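Local atomic coordinates of Ice-binding protein (PDB entry 3WP9), a protein that binds to the surface of ice crystals and inhibits both their growth and their recrystallization. Residues G21-Y26 with A43-C48; Y26-T31 with C48-G53; A54-D59 with C66-P71; G194-G199 with T213-T218. One frame throughout, in Å; residues are numbered along the deposited sequence.

Interaction 1: residues G21-Y26 with A43-C48; sequences GITDVY and ALLLNC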
# COMPACT_ATOMS: atom_id res chain seq x y z
N GLY A 21 12.01 -5.35 6.86
CA GLY A 21 11.36 -5.87 7.99
C GLY A 21 9.92 -5.42 8.06
O GLY A 21 9.52 -4.45 7.35
N ILE A 22 9.19 -6.11 8.89
CA ILE A 22 7.78 -5.75 9.16
C ILE A 22 7.61 -5.78 10.68
O ILE A 22 7.90 -6.80 11.34
CB ILE A 22 6.78 -6.74 8.53
CG1 ILE A 22 6.90 -6.83 7.00
CG2 ILE A 22 5.40 -6.38 8.98
CD1 ILE A 22 5.95 -7.88 6.44
N THR A 23 7.17 -4.64 11.27
CA THR A 23 6.99 -4.60 12.74
C THR A 23 5.50 -4.58 13.07
O THR A 23 4.66 -4.16 12.24
CB THR A 23 7.67 -3.41 13.45
OG1 THR A 23 7.05 -2.21 13.05
CG2 THR A 23 9.12 -3.26 13.09
N ASP A 24 5.16 -4.98 14.27
CA ASP A 24 3.79 -5.02 14.65
C ASP A 24 3.54 -4.86 16.14
O ASP A 24 4.17 -5.53 16.98
CB ASP A 24 3.25 -6.38 14.22
CG ASP A 24 1.76 -6.59 14.61
OD1 ASP A 24 0.89 -5.86 14.10
OD2 ASP A 24 1.44 -7.51 15.40
N VAL A 25 2.52 -4.06 16.46
CA VAL A 25 1.97 -3.98 17.81
C VAL A 25 0.70 -4.82 17.75
O VAL A 25 -0.25 -4.47 17.09
CB VAL A 25 1.66 -2.52 18.24
CG1 VAL A 25 0.96 -2.53 19.58
CG2 VAL A 25 2.95 -1.63 18.25
N TYR A 26 0.79 -5.99 18.39
CA TYR A 26 -0.23 -7.06 18.37
C TYR A 26 -1.51 -6.57 19.08
O TYR A 26 -1.46 -5.81 20.04
CB TYR A 26 0.37 -8.24 19.17
CG TYR A 26 -0.42 -9.51 19.17
CD1 TYR A 26 -0.17 -10.49 18.19
CD2 TYR A 26 -1.37 -9.77 20.16
CE1 TYR A 26 -0.88 -11.70 18.16
CE2 TYR A 26 -2.09 -10.98 20.14
CZ TYR A 26 -1.86 -11.93 19.13
OH TYR A 26 -2.57 -13.12 19.09
N ALA A 43 13.65 -10.29 10.91
CA ALA A 43 13.11 -8.89 10.88
C ALA A 43 11.59 -8.92 10.53
O ALA A 43 10.97 -7.87 10.48
CB ALA A 43 13.91 -8.09 9.88
N LEU A 44 11.00 -10.11 10.32
CA LEU A 44 9.52 -10.16 10.07
C LEU A 44 8.88 -10.51 11.39
O LEU A 44 8.93 -11.65 11.84
CB LEU A 44 9.25 -11.21 8.96
CG LEU A 44 7.97 -10.98 8.14
CD1 LEU A 44 7.97 -12.09 7.06
CD2 LEU A 44 6.69 -11.09 8.98
N LEU A 45 8.35 -9.48 12.08
CA LEU A 45 7.92 -9.63 13.48
C LEU A 45 6.43 -9.68 13.58
O LEU A 45 5.85 -9.00 14.41
CB LEU A 45 8.37 -8.40 14.28
CG LEU A 45 9.87 -8.12 14.20
CD1 LEU A 45 10.15 -6.75 14.89
CD2 LEU A 45 10.73 -9.25 14.73
N LEU A 46 5.75 -10.31 12.64
CA LEU A 46 4.35 -10.67 12.89
C LEU A 46 4.30 -12.10 13.41
O LEU A 46 5.22 -12.95 13.08
CB LEU A 46 3.58 -10.69 11.53
CG LEU A 46 3.13 -9.33 10.95
CD1 LEU A 46 2.83 -9.37 9.45
CD2 LEU A 46 1.84 -8.94 11.68
N ASN A 47 3.22 -12.39 14.14
CA ASN A 47 2.98 -13.70 14.73
C ASN A 47 2.19 -14.49 13.68
O ASN A 47 1.45 -13.93 12.92
CB ASN A 47 2.19 -13.62 16.04
CG ASN A 47 2.15 -14.96 16.77
OD1 ASN A 47 1.48 -15.93 16.34
ND2 ASN A 47 2.89 -15.06 17.87
N CYS A 48 2.44 -15.81 13.58
CA CYS A 48 1.77 -16.62 12.60
C CYS A 48 0.27 -16.48 12.72
O CYS A 48 -0.46 -16.52 11.72
CB CYS A 48 2.26 -18.07 12.74
SG CYS A 48 3.94 -18.22 12.08
O HOH W 1 6.43 -6.87 16.21
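Ile-22 is held by two backbone hydrogen bonds to residues 43-45. Its N donates to Ala-43 O over 3.0 Å. Its O accepts from Leu-45 N over 2.8 Å, with an N-H...O angle of 162°. Together they make a single bridge pairing Ile-22 with Leu-44. Past this point the CA atoms drift apart. Water 1 fills in there: it donates to Asp-24 O at 2.7 Å and to Leu-45 O at 2.8 Å.

The apolar contacts centre on Ile-22. The Ile-22 and Leu-44 side chains lie side by side and point the same way, with Ile-22 CD1 4.1 Å from Leu-44 CG. The CG2 branch of Ile-22, anti to the backbone N, meets Leu-46 CD1 at 4.0 Å. On the other side of the backbone, Thr-23 CG2 and Leu-45 CD1 lie side by side. Tyr-26 adds a loose contact of its CE1 with Asn-47 CB.

In the mixed contact Leu-46 packs against Asp-24. The two side chains cross at about a right angle. The CB of Asp-24 points toward residues 43-48, and with CG anti to the backbone N (chi1 178°) the carboxylate carbon CG lies 3.8 Å from Leu-46 CD2. The carboxylate oxygen OD1 is hydrogen-bonded to Ser-28 OG.

Strand 22-25 is the outermost strand of its parallel sheet in the beta-helix. Strand 207-210 flanks one edge of it through backbone bonds. Residues 43-48, which form no regular strand, lie along the other edge. Leu-44 and Leu-46 reach Met-55 of strand 55-57, and Ile-22 touches Val-34 of strand 33-36.

Interaction 2: residues Y26-T31 with C48-G53; sequences YPSTVT and CDEVTG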
# COMPACT_ATOMS: atom_id res chain seq x y z
N TYR A 26 0.79 -5.99 18.39
CA TYR A 26 -0.23 -7.06 18.37
C TYR A 26 -1.51 -6.57 19.08
O TYR A 26 -1.46 -5.81 20.04
CB TYR A 26 0.37 -8.24 19.17
CG TYR A 26 -0.42 -9.51 19.17
CD1 TYR A 26 -0.17 -10.49 18.19
CD2 TYR A 26 -1.37 -9.77 20.16
CE1 TYR A 26 -0.88 -11.70 18.16
CE2 TYR A 26 -2.09 -10.98 20.14
CZ TYR A 26 -1.86 -11.93 19.13
OH TYR A 26 -2.57 -13.12 19.09
N PRO A 27 -2.67 -7.02 18.62
CA PRO A 27 -2.85 -7.91 17.44
C PRO A 27 -3.33 -7.18 16.18
O PRO A 27 -4.16 -6.28 16.27
CB PRO A 27 -4.02 -8.80 17.91
CG PRO A 27 -4.91 -7.89 18.69
CD PRO A 27 -3.91 -6.90 19.42
N SER A 28 -2.82 -7.62 15.04
CA SER A 28 -3.24 -7.13 13.77
C SER A 28 -3.79 -8.35 13.07
O SER A 28 -3.55 -9.46 13.54
CB SER A 28 -2.04 -6.60 12.99
OG SER A 28 -1.72 -5.35 13.57
N THR A 29 -4.51 -8.12 12.00
CA THR A 29 -4.96 -9.20 11.13
C THR A 29 -4.62 -8.85 9.73
O THR A 29 -5.00 -7.74 9.24
CB THR A 29 -6.48 -9.31 11.20
OG1 THR A 29 -6.85 -9.67 12.53
CG2 THR A 29 -6.96 -10.45 10.30
N VAL A 30 -3.86 -9.69 9.06
CA VAL A 30 -3.48 -9.46 7.69
C VAL A 30 -4.11 -10.60 6.87
O VAL A 30 -3.78 -11.74 7.14
CB VAL A 30 -1.94 -9.46 7.51
CG1 VAL A 30 -1.58 -9.21 6.07
CG2 VAL A 30 -1.35 -8.38 8.42
N THR A 31 -5.08 -10.26 6.02
CA THR A 31 -5.64 -11.31 5.13
C THR A 31 -4.93 -11.20 3.79
O THR A 31 -5.24 -10.27 3.03
CB THR A 31 -7.14 -11.06 4.93
OG1 THR A 31 -7.84 -11.12 6.19
CG2 THR A 31 -7.73 -12.13 4.01
N CYS A 48 2.44 -15.81 13.58
CA CYS A 48 1.77 -16.62 12.60
C CYS A 48 0.27 -16.48 12.72
O CYS A 48 -0.46 -16.52 11.72
CB CYS A 48 2.26 -18.07 12.74
SG CYS A 48 3.94 -18.22 12.08
N ASP A 49 -0.24 -16.24 13.92
CA ASP A 49 -1.71 -16.09 14.09
C ASP A 49 -2.28 -14.76 13.57
O ASP A 49 -3.49 -14.54 13.50
CB ASP A 49 -2.16 -16.40 15.52
CG ASP A 49 -1.44 -15.54 16.60
OD1 ASP A 49 -1.18 -14.32 16.41
OD2 ASP A 49 -1.12 -16.09 17.68
N GLU A 50 -1.41 -13.85 13.18
CA GLU A 50 -1.90 -12.60 12.65
C GLU A 50 -2.00 -12.60 11.11
O GLU A 50 -2.48 -11.59 10.55
CB GLU A 50 -0.99 -11.41 13.10
CG GLU A 50 -0.90 -11.30 14.60
CD GLU A 50 0.12 -10.26 14.99
OE1 GLU A 50 -0.31 -9.08 15.19
OE2 GLU A 50 1.34 -10.61 15.02
N VAL A 51 -1.56 -13.66 10.42
CA VAL A 51 -1.53 -13.66 8.96
C VAL A 51 -2.45 -14.83 8.49
O VAL A 51 -2.23 -15.98 8.92
CB VAL A 51 -0.08 -13.80 8.40
CG1 VAL A 51 -0.04 -13.77 6.88
CG2 VAL A 51 0.78 -12.63 8.91
N THR A 52 -3.51 -14.53 7.72
CA THR A 52 -4.25 -15.68 7.14
C THR A 52 -3.67 -16.35 5.90
O THR A 52 -4.05 -17.50 5.63
CB THR A 52 -5.67 -15.33 6.82
OG1 THR A 52 -5.64 -14.34 5.76
CG2 THR A 52 -6.41 -14.86 8.12
N GLY A 53 -2.82 -15.70 5.13
CA GLY A 53 -2.08 -16.36 4.07
C GLY A 53 -0.71 -16.89 4.46
O GLY A 53 -0.53 -17.40 5.57
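The Val-30/Val-51 bridge lies at the edge of a parallel sheet of the beta-helix, where residues 48-53 run beside outermost strand 29-31. Val-30 N donates to Glu-50 O over 2.8 Å. Val-30 O accepts from Thr-52 N over 2.9 Å, with an N-H...O angle of 163°. It is a single bridge; residues 48-50 before it form a short 3-10 segment. Thr-52 points toward residues 26-31, its OG1 3.1 Å from Thr-31 CA. A bond from this hydroxyl to Val-30 O would be weak and is not settled.

Before the bridge, side chains do the joining. Glu-50 extends beyond CG and passes beside Tyr-26, its CG 3.6 Å from Tyr-26 CE1. The ring and carboxylate planes stand 55° apart. Glu-50 OE1 receives Ser-28 N at 2.9 Å, though the placing of this oxygen is less sure. Its OE2 takes the backbone N of Asn-47, so the carboxylate probably ties two chain segments together.

Tyr-26 OH gives a hydrogen bond to Asp-49 OD1 at 3.2 Å. The hydroxyl comes from above the carboxylate plane, 52° out of it. The same oxygen also sits at the ring edge, in plane, near CE1. Pro-27, which follows a cis peptide bond, places its CB over one ring face, 3.6 Å above the plane and offset toward the rim.

Strand 213-215 flanks the other side of strand 29-31, with backbone bonds from Thr-29 and Thr-31 to Ile-214. Val-30 is buried and touches Ile-16 of strand 14-18 and Leu-209 of strand 207-210.

Interaction 3: residues A54-D59 with C66-P71; sequences AMYTVD and CSINSP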
# COMPACT_ATOMS: atom_id res chain seq x y z
N ALA A 54 0.23 -16.80 3.54
CA ALA A 54 1.56 -17.35 3.71
C ALA A 54 2.46 -16.22 4.17
O ALA A 54 2.21 -15.04 3.84
CB ALA A 54 2.11 -17.87 2.41
N MET A 55 3.51 -16.59 4.86
CA MET A 55 4.54 -15.67 5.30
C MET A 55 5.84 -16.19 4.74
O MET A 55 6.22 -17.34 5.09
CB MET A 55 4.58 -15.69 6.83
CG MET A 55 5.52 -14.67 7.43
SD MET A 55 5.60 -14.91 9.24
CE MET A 55 3.99 -14.39 9.73
N TYR A 56 6.51 -15.40 3.87
CA TYR A 56 7.69 -15.80 3.23
C TYR A 56 8.89 -15.10 3.76
O TYR A 56 8.88 -13.84 3.86
CB TYR A 56 7.54 -15.45 1.74
CG TYR A 56 6.54 -16.35 1.05
CD1 TYR A 56 6.85 -17.69 0.79
CD2 TYR A 56 5.26 -15.88 0.72
CE1 TYR A 56 5.91 -18.53 0.19
CE2 TYR A 56 4.33 -16.69 0.08
CZ TYR A 56 4.65 -18.01 -0.14
OH TYR A 56 3.72 -18.81 -0.74
N THR A 57 9.96 -15.86 3.98
CA THR A 57 11.27 -15.29 4.34
C THR A 57 12.41 -15.74 3.46
O THR A 57 12.27 -16.75 2.74
CB THR A 57 11.57 -15.54 5.85
OG1 THR A 57 11.55 -16.95 6.11
CG2 THR A 57 10.43 -14.99 6.75
N VAL A 58 13.52 -15.00 3.50
CA VAL A 58 14.69 -15.37 2.76
C VAL A 58 15.42 -16.59 3.37
O VAL A 58 16.26 -17.19 2.69
CB VAL A 58 15.63 -14.21 2.58
CG1 VAL A 58 14.89 -13.05 1.99
CG2 VAL A 58 16.32 -13.76 3.89
N ASP A 59 15.11 -16.96 4.62
CA ASP A 59 15.94 -17.93 5.32
C ASP A 59 15.04 -18.64 6.29
O ASP A 59 13.78 -18.64 6.11
CB ASP A 59 17.15 -17.22 5.98
CG ASP A 59 16.74 -16.13 6.97
OD1 ASP A 59 15.57 -16.05 7.38
OD2 ASP A 59 17.62 -15.32 7.35
N CYS A 66 4.92 -21.13 10.84
CA CYS A 66 4.33 -20.92 9.53
C CYS A 66 5.25 -20.34 8.45
O CYS A 66 4.94 -20.44 7.26
CB CYS A 66 3.12 -20.01 9.69
SG CYS A 66 3.64 -18.29 10.03
N SER A 67 6.38 -19.73 8.80
CA SER A 67 7.09 -19.04 7.73
C SER A 67 7.72 -20.04 6.76
O SER A 67 8.05 -21.18 7.15
CB SER A 67 8.11 -18.03 8.23
OG SER A 67 9.15 -18.66 8.97
N ILE A 68 7.92 -19.59 5.51
CA ILE A 68 8.38 -20.45 4.41
C ILE A 68 9.65 -19.87 3.82
O ILE A 68 9.71 -18.67 3.45
CB ILE A 68 7.29 -20.55 3.35
CG1 ILE A 68 6.08 -21.29 3.96
CG2 ILE A 68 7.90 -21.25 2.14
CD1 ILE A 68 4.72 -20.98 3.36
N ASN A 69 10.70 -20.67 3.87
CA ASN A 69 12.00 -20.26 3.34
C ASN A 69 11.89 -20.27 1.80
O ASN A 69 11.91 -21.33 1.17
CB ASN A 69 13.07 -21.27 3.83
CG ASN A 69 14.48 -20.81 3.57
OD1 ASN A 69 14.72 -20.00 2.68
ND2 ASN A 69 15.44 -21.32 4.35
N SER A 70 11.71 -19.09 1.22
CA SER A 70 11.42 -18.97 -0.21
C SER A 70 12.11 -17.74 -0.79
O SER A 70 11.41 -16.83 -1.29
CB SER A 70 9.90 -18.87 -0.41
OG SER A 70 9.51 -19.39 -1.65
N PRO A 71 13.47 -17.71 -0.76
CA PRO A 71 14.26 -16.54 -1.15
C PRO A 71 14.10 -16.15 -2.59
O PRO A 71 14.12 -14.96 -2.93
CB PRO A 71 15.69 -16.94 -0.83
CG PRO A 71 15.69 -18.44 -0.96
CD PRO A 71 14.36 -18.80 -0.33
O HOH W 2 3.13 -19.25 5.96
O HOH W 3 11.76 -18.58 8.34
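Tyr-56 and Ile-68 lie side by side on one face of two parallel strands, 55-57 and 67-69. The beta-branched CB of Ile-68 forms a bump against the ring, 3.9 Å from Tyr-56 CD1. Ser-70 supplies the next bump: its CB comes 3.5 Å from the same CD1. Ile-68 and Ser-70 together flank the CD1-CE1 side of the ring. At the far end Ile-68 CD1 touches Ala-54 CB at 4.2 Å.

The other face carries Met-55, Thr-57 and Ser-67. Met-55 leaves the backbone extended and then bends at chi3 (-70°). The bend brings CE against the sulfur of Cys-66, with CE to SG 3.9 Å. Thr-57 CG2 packs on Ser-67 CB. Their hydroxyls stay too far apart to bond directly, and water 3 fills the space between, donating to both OG1 and OG. Ser-67 OG is also bonded to Pro-63 O.

Between the faces runs the backbone ladder. Thr-57 N donates to Ile-68 O at 2.9 Å, and Thr-57 O accepts Ser-70 N at 2.8 Å. Ile-68 N reaches Met-55 O by a more bent bond, 140° at the hydrogen. The strand directions diverge by 36°. Past the strands, Pro-71 CB lies 3.6 Å from Val-58 O. Asp-59 OD2 bonds Thr-40 OG1, a probable ice-binding residue.

The chemistry is thus divided. Backbone bonds hold the two strands together. On one face apolar contacts join Tyr-56 to Ile-68, and the Tyr-56 side chain also touches Leu-73 and Leu-74 of helix 71-89. On the other face the Thr-57 and Ser-67 hydroxyls are joined through water.

Interaction 4: residues G194-G199 with T213-T218; sequences GTTVNG and TINAPT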
# COMPACT_ATOMS: atom_id res chain seq x y z
N GLY A 194 -5.32 0.74 15.01
CA GLY A 194 -6.73 0.53 14.66
C GLY A 194 -7.14 0.78 13.24
O GLY A 194 -8.30 0.44 12.83
N THR A 195 -6.24 1.31 12.42
CA THR A 195 -6.59 1.63 11.05
C THR A 195 -6.79 0.37 10.18
O THR A 195 -6.19 -0.68 10.38
CB THR A 195 -5.48 2.56 10.49
OG1 THR A 195 -5.65 3.81 11.15
CG2 THR A 195 -5.47 2.76 8.95
N THR A 196 -7.68 0.55 9.18
CA THR A 196 -7.89 -0.52 8.22
C THR A 196 -7.33 -0.09 6.86
O THR A 196 -7.46 1.10 6.44
CB THR A 196 -9.40 -0.64 8.00
OG1 THR A 196 -9.97 -1.10 9.22
CG2 THR A 196 -9.70 -1.69 6.86
N VAL A 197 -6.65 -1.04 6.22
CA VAL A 197 -6.20 -0.77 4.89
C VAL A 197 -6.80 -1.87 3.96
O VAL A 197 -6.64 -3.04 4.23
CB VAL A 197 -4.66 -0.85 4.79
CG1 VAL A 197 -4.24 -0.77 3.31
CG2 VAL A 197 -4.06 0.25 5.68
N ASN A 198 -7.44 -1.46 2.87
CA ASN A 198 -7.78 -2.40 1.80
C ASN A 198 -6.88 -2.08 0.63
O ASN A 198 -7.02 -1.01 0.01
CB ASN A 198 -9.24 -2.16 1.39
CG ASN A 198 -10.21 -2.59 2.47
OD1 ASN A 198 -10.19 -3.73 2.91
ND2 ASN A 198 -11.03 -1.63 2.98
N GLY A 199 -5.90 -2.94 0.42
CA GLY A 199 -4.80 -2.55 -0.40
C GLY A 199 -3.61 -3.41 -0.24
O GLY A 199 -3.68 -4.52 0.29
N THR A 213 -6.07 -3.84 10.61
CA THR A 213 -6.67 -4.86 9.72
C THR A 213 -6.18 -4.47 8.36
O THR A 213 -6.47 -3.37 7.85
CB THR A 213 -8.15 -4.68 9.75
OG1 THR A 213 -8.63 -4.91 11.09
CG2 THR A 213 -8.82 -5.72 8.77
N ILE A 214 -5.37 -5.34 7.76
CA ILE A 214 -4.83 -5.10 6.47
C ILE A 214 -5.38 -6.20 5.52
O ILE A 214 -5.04 -7.39 5.74
CB ILE A 214 -3.28 -5.15 6.48
CG1 ILE A 214 -2.67 -4.26 7.64
CG2 ILE A 214 -2.73 -4.77 5.11
CD1 ILE A 214 -2.82 -2.76 7.57
N ASN A 215 -6.15 -5.76 4.51
CA ASN A 215 -6.80 -6.74 3.59
C ASN A 215 -6.30 -6.61 2.17
O ASN A 215 -6.27 -5.48 1.63
CB ASN A 215 -8.29 -6.45 3.53
CG ASN A 215 -9.00 -6.55 4.87
OD1 ASN A 215 -8.79 -7.48 5.61
ND2 ASN A 215 -9.88 -5.60 5.15
N ALA A 216 -5.96 -7.75 1.52
CA ALA A 216 -5.73 -7.65 0.09
C ALA A 216 -6.99 -7.05 -0.59
O ALA A 216 -8.12 -7.25 -0.12
CB ALA A 216 -5.39 -9.00 -0.51
N PRO A 217 -6.80 -6.23 -1.66
CA PRO A 217 -7.92 -5.55 -2.32
C PRO A 217 -8.65 -6.54 -3.24
O PRO A 217 -8.06 -7.46 -3.78
CB PRO A 217 -7.24 -4.44 -3.13
CG PRO A 217 -5.86 -5.02 -3.40
CD PRO A 217 -5.50 -5.96 -2.31
N THR A 218 -9.94 -6.39 -3.37
CA THR A 218 -10.60 -7.48 -4.10
C THR A 218 -10.55 -7.23 -5.59
O THR A 218 -10.35 -6.08 -6.07
CB THR A 218 -12.03 -7.72 -3.66
OG1 THR A 218 -12.72 -6.48 -3.75
CG2 THR A 218 -12.05 -8.33 -2.23
O HOH W 4 -8.92 -2.19 11.85
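Val-197 uses both of its backbone polar atoms on strand 213-215. Its N donates to Thr-213 O over 2.8 Å, and its O accepts Asn-215 N at the same distance with a nearly straight 176° angle. The ladder continues at both ends. Thr-213 N gives a longer bond of 3.2 Å to Thr-195 O, which Asn-212 ND2 also reaches. Gly-199 N donates to Asn-215 O over 2.8 Å.

A side-chain bond adds to the ladder on the face of Thr-196, Asn-198, Thr-213 and Asn-215. Asn-215 ND2 donates to Asn-198 OD1 at 2.9 Å. The acceptor lies in the amide plane of Asn-215, and the two amide planes are 22° apart. Asn-198 ND2 is in turn taken up by Glu-180 OE2, so the amide is held at both ends. Water 4 gathers three oxygens: it donates to Gly-194 O, and it bonds to Thr-196 OG1 and to Thr-213 OG1, the latter at 2.8 Å. Thr-195 OG1 is bonded outside the pair, to Gly-174 O and Ala-177 N.

On the opposite face Val-197 CG2 meets Ile-214 CD1 at 3.8 Å.

Gly-194, Thr-195 and Thr-196 belong to a probable ice-binding motif. In-register parallel strands from successive coils, with valine and isoleucine stacked inside and here an asparagine pair on the other face, are characteristic of right-handed parallel beta-helices.

Interactions 1 to 3 lie toward one end of the beta-helix, and interaction 4 pairs strands nearer its middle. Interactions 1 and 2 share Tyr-26 and Cys-48, and their centres lie 9 Å apart. The disulfide from Cys-48 SG to Cys-66 SG links both to interaction 3, and Leu-44 CD1 also packs on Met-55 CG at 3.6 Å. Interaction 2 passes into interaction 4 through one sheet: Thr-29 O and Ile-214 N are 2.8 Å apart, a probable hydrogen bond. Interactions 3 and 4 do not touch, with centres 22 Å apart. The side chain of Thr-40, probably ice-binding, is about 5 Å from that of Ala-43 and about 3 Å from that of Asp-59. Thr-193, another, directly precedes residues 194-199.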